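Local coordinates for RNA-binding protein HI_1333 (Haemophilus influenzae, PDB 1JO0), which probably binds RNA through its CRM fold, although its precise cellular role is not established, at residues E31-L34 with A35-N39; R86-E89 with E90-Q94. All blocks are in the same frame, centred on the assembly; numbering follows the deposited sequence. Where two conformers were deposited one is given.

Interaction 1. Residues E31-L34 with A35-N39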
# COMPACT_ATOMS: atom_id res chain seq x y z
N GLU A 31 -4.01 -9.38 12.67
CA GLU A 31 -3.67 -8.24 13.51
C GLU A 31 -2.23 -7.83 13.32
O GLU A 31 -1.84 -6.68 13.18
CB GLU A 31 -3.91 -8.62 14.98
CG GLU A 31 -4.65 -7.56 15.74
CD GLU A 31 -3.85 -6.34 16.09
OE1 GLU A 31 -2.60 -6.36 16.11
OE2 GLU A 31 -4.46 -5.26 16.31
N GLY A 32 -1.33 -8.81 13.29
CA GLY A 32 0.09 -8.51 13.18
C GLY A 32 0.45 -7.94 11.82
O GLY A 32 1.28 -7.04 11.73
N VAL A 33 -0.16 -8.45 10.76
CA VAL A 33 0.13 -7.94 9.42
C VAL A 33 -0.37 -6.50 9.33
O VAL A 33 0.31 -5.63 8.75
CB VAL A 33 -0.43 -8.84 8.29
CG1 VAL A 33 -0.32 -8.13 6.95
CG2 VAL A 33 0.31 -10.17 8.22
N LEU A 34 -1.53 -6.22 9.90
CA LEU A 34 -2.05 -4.84 9.87
C LEU A 34 -1.10 -3.91 10.60
O LEU A 34 -0.89 -2.80 10.14
CB LEU A 34 -3.44 -4.79 10.49
CG LEU A 34 -4.04 -3.39 10.62
CD1 LEU A 34 -4.13 -2.76 9.23
CD2 LEU A 34 -5.36 -3.46 11.36
N ALA A 35 -0.58 -4.39 11.72
CA ALA A 35 0.40 -3.55 12.42
C ALA A 35 1.64 -3.32 11.59
O ALA A 35 2.22 -2.23 11.64
CB ALA A 35 0.71 -4.20 13.77
N GLU A 36 2.07 -4.28 10.82
CA GLU A 36 3.25 -4.14 9.96
C GLU A 36 2.91 -3.10 8.89
O GLU A 36 3.76 -2.28 8.58
CB GLU A 36 3.67 -5.44 9.32
CG GLU A 36 4.30 -6.53 10.20
CD GLU A 36 4.54 -7.74 9.30
OE1 GLU A 36 3.94 -8.82 9.49
OE2 GLU A 36 5.35 -7.59 8.36
N ILE A 37 1.70 -3.14 8.34
CA ILE A 37 1.32 -2.17 7.30
C ILE A 37 1.26 -0.79 7.91
O ILE A 37 1.76 0.18 7.31
CB ILE A 37 0.02 -2.59 6.62
CG1 ILE A 37 0.23 -3.90 5.83
CG2 ILE A 37 -0.48 -1.51 5.70
CD1 ILE A 37 -1.07 -4.53 5.34
N GLU A 38 0.67 -0.63 9.07
CA GLU A 38 0.66 0.69 9.72
C GLU A 38 2.06 1.23 9.96
O GLU A 38 2.33 2.38 9.71
CB GLU A 38 -0.00 0.59 11.08
CG GLU A 38 -1.47 0.74 11.02
CD GLU A 38 -1.94 2.17 10.68
OE1 GLU A 38 -3.02 2.25 10.10
OE2 GLU A 38 -1.29 3.18 10.99
N ASN A 39 2.94 0.38 10.46
CA ASN A 39 4.31 0.74 10.75
C ASN A 39 4.97 1.23 9.48
O ASN A 39 5.69 2.22 9.42
CB ASN A 39 5.04 -0.44 11.37
CG ASN A 39 6.48 -0.09 11.70
OD1 ASN A 39 6.77 0.83 12.47
ND2 ASN A 39 7.39 -0.84 11.12

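Interaction 2. Residues R86-E89 with E90-Q94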
# COMPACT_ATOMS: atom_id res chain seq x y z
N ARG A 86 0.13 6.80 2.22
CA ARG A 86 -0.57 7.67 3.16
C ARG A 86 0.40 8.78 3.61
O ARG A 86 1.54 8.41 3.96
CB ARG A 86 -1.03 6.90 4.38
CG ARG A 86 -1.96 7.67 5.29
CD ARG A 86 -2.44 6.81 6.44
NE ARG A 86 -1.41 6.47 7.40
CZ ARG A 86 -1.47 5.50 8.30
NH1 ARG A 86 -2.53 4.69 8.37
NH2 ARG A 86 -0.43 5.35 9.12
N PRO A 87 0.00 10.03 3.58
CA PRO A 87 0.94 11.09 3.95
C PRO A 87 1.23 11.08 5.45
O PRO A 87 0.38 10.73 6.25
CB PRO A 87 0.21 12.36 3.52
CG PRO A 87 -1.24 12.00 3.63
CD PRO A 87 -1.31 10.55 3.21
N SER A 88 2.45 11.53 5.76
CA SER A 88 3.00 11.66 7.10
C SER A 88 2.93 13.11 7.55
O SER A 88 2.98 14.01 6.73
CB SER A 88 4.51 11.23 7.11
OG SER A 88 5.09 11.39 8.35
N GLU A 89 2.89 13.33 8.84
CA GLU A 89 3.04 14.64 9.43
C GLU A 89 4.43 15.19 9.21
O GLU A 89 4.56 16.41 9.28
CB GLU A 89 2.72 14.65 10.94
CG GLU A 89 1.33 14.10 11.18
CD GLU A 89 0.79 14.31 12.56
OE1 GLU A 89 -0.46 14.38 12.72
OE2 GLU A 89 1.65 14.40 13.46
N GLU A 90 5.39 14.33 8.93
CA GLU A 90 6.71 14.86 8.57
C GLU A 90 6.98 14.22 7.20
O GLU A 90 7.55 13.15 7.12
CB GLU A 90 7.86 14.61 9.55
CG GLU A 90 9.07 15.50 9.30
CD GLU A 90 10.18 15.46 10.31
OE1 GLU A 90 10.69 14.35 10.63
OE2 GLU A 90 10.62 16.53 10.82
N ALA A 91 6.52 14.84 6.14
CA ALA A 91 6.67 14.32 4.79
C ALA A 91 8.10 13.91 4.51
O ALA A 91 9.04 14.67 4.67
CB ALA A 91 6.27 15.29 3.70
N LYS A 92 8.26 12.67 4.10
CA LYS A 92 9.53 12.09 3.67
C LYS A 92 9.64 12.23 2.15
O LYS A 92 10.72 12.54 1.64
CB LYS A 92 9.72 10.65 4.14
CG LYS A 92 9.80 10.45 5.65
CD LYS A 92 8.44 10.01 6.15
CE LYS A 92 8.41 9.56 7.58
NZ LYS A 92 9.41 8.58 8.05
N ILE A 93 8.56 12.00 1.44
CA ILE A 93 8.53 12.04 -0.01
C ILE A 93 7.84 13.32 -0.45
O ILE A 93 6.76 13.66 0.01
CB ILE A 93 7.80 10.80 -0.57
CG1 ILE A 93 8.53 9.50 -0.24
CG2 ILE A 93 7.53 10.96 -2.06
CD1 ILE A 93 7.71 8.26 -0.54
N GLN A 94 8.48 14.04 -1.37
CA GLN A 94 7.92 15.25 -1.99
C GLN A 94 6.88 14.87 -3.02
O GLN A 94 7.29 14.34 -4.04
CB GLN A 94 9.02 16.08 -2.66
CG GLN A 94 10.03 16.59 -1.61
CD GLN A 94 11.04 17.49 -2.29
OE1 GLN A 94 10.71 18.27 -3.20
NE2 GLN A 94 12.28 17.39 -1.86

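Interaction 1. Residues E31-L34 with A35-N39
Val33 and Ile37, one helical turn apart, touch through CG1 of the valine and CD1 of the isoleucine at 4.0 Å. Ile37 CG1 is turned anti to its own carbonyl carbon (chi1 -66°), which directs it back along the helix and over Val33 O; the further extended chi2 carries CD1 on to the valine methyl. The other valine methyl, CG2, serves a different neighbour and lies 4.1 Å from Glu36 OE1. Glu36 follows the same backward course: with chi1 at -71° its CG packs 3.4 Å from Gly32 O, and the extended chain runs on back along the helix, bringing OE1 beside Val33. Glu38 sets CB and CG against Leu34 O but bends at chi2 toward its partner Arg86. Beneath the side chains, successive i to i+4 bonds hold the turn, from Ala35 N to Glu31 O at 3.0 Å through to Glu38 N to Leu34 O at 2.9 Å, the latter nearly straight at 169°. Leu34 and Ile37 meet helix 56-70. Val33 and Ile37 face Val22 of strand 22-24 while Gly32 and Ala35 stay exposed, as in an amphipathic alpha-helix, here the connecting helix of the beta-alpha-beta unit 22-24, 31-44, 46-51 in the CRM domain.

Interaction 2. Residues R86-E89 with E90-Q94
Ser88 has its hydroxyl swung anti to the backbone N (chi1 178°), beside its own carbonyl carbon, and this carries OG forward to the peptide N-H of Glu90. Glu89 between them takes a helix-like backbone (phi -67°, psi -20°) that turns that N-H back toward the serine. The result is an ST turn, in which a serine oxygen accepts from the backbone two residues on; it lies in the C-terminal segment that follows strand 81-85 of the CRM domain. The bond from Glu90 N to Ser88 OG is 3.0 Å long and fairly straight, while Ser88 CB comes 3.6 Å from Glu90 O, so the serine side chain sits along the inside of the bend. Both glutamate chains run extended beyond CG. Lys92 was modelled in two conformers; in one, the bend at chi2 brings CE to the serine side of the turn, an approach that is doubtful because it rests on that conformer, and the bend at chi4 places NZ, which bonds to His43 O. A single carboxylate outside the turn ties its two arms together: Glu45 accepts Ser88 N through OE2, while its other oxygen, OE1, takes the two successive backbone donors Lys92 N and Ile93 N.

Overall arrangement
Interactions 1 and 2 have centres about 19 Å apart, yet they meet through a salt bridge: Glu38 OE2 of the helix and Arg86 NH2, where the chain leaves strand 81-85, are 3.0 Å apart. The same arginine bonds through NH1 to Thr70 O, at the end of helix 56-70, whose Thr70 also touches Leu34 and Glu38; it therefore links two helices to the start of the C-terminal segment. The backbone of Arg86 is in turn hydrogen-bonded with that of Glu45, just past the end of helix 31-44, so the helix of interaction 1 leads on to the residue beside which interaction 2 begins. Gln94 NE2 bonds to a glycerol, probably from crystallisation.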